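Putative hydrolase (Chromobacterium violaceum, PDB 3MCW) probably acts as a hydrolase of the isochorismatase family. Local coordinates at residues A4-F8 with C179-G183. Numbering follows the deposited sequence. Where two conformers were deposited one is given.
Sequences APLRF and CRVCG
Arg180 reaches from edge strand 180-182 to the N-terminal segment 4-8 and donates a hydrogen bond from NH2 to Ala4 O, 3.0 Å away. The strand is the outermost of the six in the parallel sheet of the isochorismatase-like alpha/beta fold, and the contact lies at the protein surface. The bond is fairly straight, with an N-H...O angle of 158°, and Ala4 O sits close to the guanidinium plane. Leu6 CD1 lies over one face of the Arg180 guanidinium, toward its rim and 3.7 Å above the plane. Leu6 CD1 is 3.9 Å from Arg180 NH1. Ala4 O thus grips NH2 near the plane, while Leu6 CD1 lies against one face. A water also bridges the segments, accepting from Arg7 N and, weakly, from Arg180 NH1. Arg180 spans the gap because its chain is extended, with CG anti to the backbone N (chi1 -177°). Behind it, backbone hydrogen bonds to Val141 and Leu143 tie Arg180 to strand 140-149. Leu6 also packs on Cys142 of that strand and on Ile187 of helix 184-191, which Cys182 touches too. Further down the arginine chain, Leu6 CD1 lies 4.1 Å from Arg180 CD.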
ATOM      1  N   ALA A   4       2.448   9.428  24.582  1.00 44.72           N
ATOM      2  CA  ALA A   4       1.618   8.666  25.571  1.00 34.22           C
ATOM      3  C   ALA A   4       1.687   7.162  25.279  1.00 32.95           C
ATOM      4  O   ALA A   4       1.580   6.755  24.109  1.00 33.56           O
ATOM      5  CB  ALA A   4       0.176   9.146  25.533  1.00 37.54           C
ATOM      6  N   PRO A   5       1.866   6.335  26.333  1.00 33.04           N
ATOM      7  CA  PRO A   5       2.021   4.873  26.182  1.00 30.96           C
ATOM      8  C   PRO A   5       0.761   4.186  25.683  1.00 28.70           C
ATOM      9  O   PRO A   5      -0.331   4.597  26.040  1.00 29.73           O
ATOM     10  CB  PRO A   5       2.338   4.403  27.601  1.00 35.86           C
ATOM     11  CG  PRO A   5       1.710   5.408  28.467  1.00 34.83           C
ATOM     12  CD  PRO A   5       1.835   6.719  27.756  1.00 34.31           C
ATOM     13  N   LEU A   6       0.922   3.133  24.881  1.00 23.78           N
ATOM     14  CA  LEU A   6      -0.182   2.535  24.144  1.00 20.56           C
ATOM     15  C   LEU A   6      -1.327   2.084  25.029  1.00 19.98           C
ATOM     16  O   LEU A   6      -1.135   1.407  26.027  1.00 20.82           O
ATOM     17  CB  LEU A   6       0.298   1.333  23.331  1.00 18.95           C
ATOM     18  CG  LEU A   6      -0.764   0.557  22.544  1.00 18.54           C
ATOM     19  CD1 LEU A   6      -1.295   1.371  21.372  1.00 24.48           C
ATOM     20  CD2 LEU A   6      -0.171  -0.757  22.069  1.00 22.85           C
ATOM     21  N   ARG A   7      -2.506   2.474  24.603  1.00 19.33           N
ATOM     22  CA  ARG A   7      -3.743   2.088  25.236  1.00 18.89           C
ATOM     23  C   ARG A   7      -4.751   1.718  24.144  1.00 17.74           C
ATOM     24  O   ARG A   7      -4.974   2.491  23.214  1.00 23.84           O
ATOM     25  CB  ARG A   7      -4.251   3.253  26.109  1.00 21.71           C
ATOM     26  CG  ARG A   7      -5.636   3.105  26.724  1.00 25.56           C
ATOM     27  CD  ARG A   7      -6.163   4.443  27.261  1.00 28.42           C
ATOM     28  NE  ARG A   7      -7.513   4.311  27.816  1.00 34.96           N
ATOM     29  N   PHE A   8      -5.345   0.530  24.240  1.00 15.03           N
ATOM     30  CA  PHE A   8      -6.395   0.138  23.322  1.00 15.84           C
ATOM     31  C   PHE A   8      -7.638   0.944  23.610  1.00 17.77           C
ATOM     32  O   PHE A   8      -7.930   1.249  24.760  1.00 21.55           O
ATOM     33  CB  PHE A   8      -6.684  -1.363  23.417  1.00 12.54           C
ATOM     34  CG  PHE A   8      -5.575  -2.192  22.900  1.00 12.15           C
ATOM     35  CD1 PHE A   8      -5.277  -2.158  21.534  1.00 13.80           C
ATOM     36  CD2 PHE A   8      -4.782  -2.955  23.716  1.00 14.53           C
ATOM     37  CE1 PHE A   8      -4.238  -2.868  20.989  1.00 15.76           C
ATOM     38  CE2 PHE A   8      -3.720  -3.706  23.135  1.00 16.05           C
ATOM     39  CZ  PHE A   8      -3.479  -3.634  21.778  1.00 17.30           C
ATOM     40  N   CYS A 179      -1.291   3.744  10.357  1.00  7.05           N
ATOM     41  CA  CYS A 179      -1.299   2.914  11.571  1.00  6.85           C
ATOM     42  C   CYS A 179      -0.415   3.541  12.621  1.00  7.44           C
ATOM     43  O   CYS A 179       0.223   4.576  12.382  1.00  8.79           O
ATOM     44  CB  CYS A 179      -0.797   1.506  11.263  1.00  6.92           C
ATOM     45  SG  CYS A 179       0.975   1.433  10.903  1.00  7.89           S
ATOM     46  N   ARG A 180      -0.427   2.956  13.818  1.00  6.95           N
ATOM     47  CA  ARG A 180       0.559   3.250  14.846  1.00  7.05           C
ATOM     48  C   ARG A 180       1.555   2.104  14.872  1.00  6.48           C
ATOM     49  O   ARG A 180       1.193   0.957  15.172  1.00  7.85           O
ATOM     50  CB  ARG A 180      -0.127   3.384  16.197  1.00  8.43           C
ATOM     51  CG  ARG A 180       0.841   3.752  17.298  1.00 11.78           C
ATOM     52  CD  ARG A 180       0.141   4.018  18.600  1.00 16.46           C
ATOM     53  NE  ARG A 180       1.098   4.278  19.649  1.00 19.20           N
ATOM     54  CZ  ARG A 180       0.788   4.821  20.806  1.00 20.05           C
ATOM     55  NH1 ARG A 180      -0.470   5.124  21.070  1.00 24.87           N
ATOM     56  NH2 ARG A 180       1.736   5.013  21.698  1.00 28.67           N
ATOM     57  N   VAL A 181       2.823   2.396  14.599  1.00  7.18           N
ATOM     58  CA  VAL A 181       3.887   1.394  14.683  1.00  7.06           C
ATOM     59  C   VAL A 181       4.303   1.273  16.156  1.00  7.21           C
ATOM     60  O   VAL A 181       4.592   2.253  16.804  1.00  9.86           O
ATOM     61  CB  VAL A 181       5.066   1.809  13.806  1.00  7.89           C
ATOM     62  CG1 VAL A 181       6.255   0.849  14.037  1.00 10.40           C
ATOM     63  CG2 VAL A 181       4.639   1.830  12.339  1.00  9.10           C
ATOM     64  N   CYS A 182       4.336   0.036  16.662  1.00  8.39           N
ATOM     65  CA  CYS A 182       4.774  -0.164  18.020  0.50  9.57           C
ATOM     66  C   CYS A 182       5.393  -1.535  18.185  1.00  8.64           C
ATOM     67  O   CYS A 182       5.624  -2.246  17.197  1.00  9.54           O
ATOM     68  CB  CYS A 182       3.583   0.010  18.924  0.50 12.17           C
ATOM     69  SG  CYS A 182       2.301  -1.165  18.492  0.50 15.46           S
ATOM     70  N   GLY A 183       5.797  -1.858  19.408  1.00  9.42           N
ATOM     71  CA  GLY A 183       6.420  -3.132  19.683  1.00  9.76           C
ATOM     72  C   GLY A 183       5.486  -4.070  20.412  1.00  8.53           C
ATOM     73  O   GLY A 183       4.602  -3.670  21.162  1.00  9.61           O
TER
HETATM   74  O   HOH W   1      -2.397   5.035  23.349  0.50 19.69           O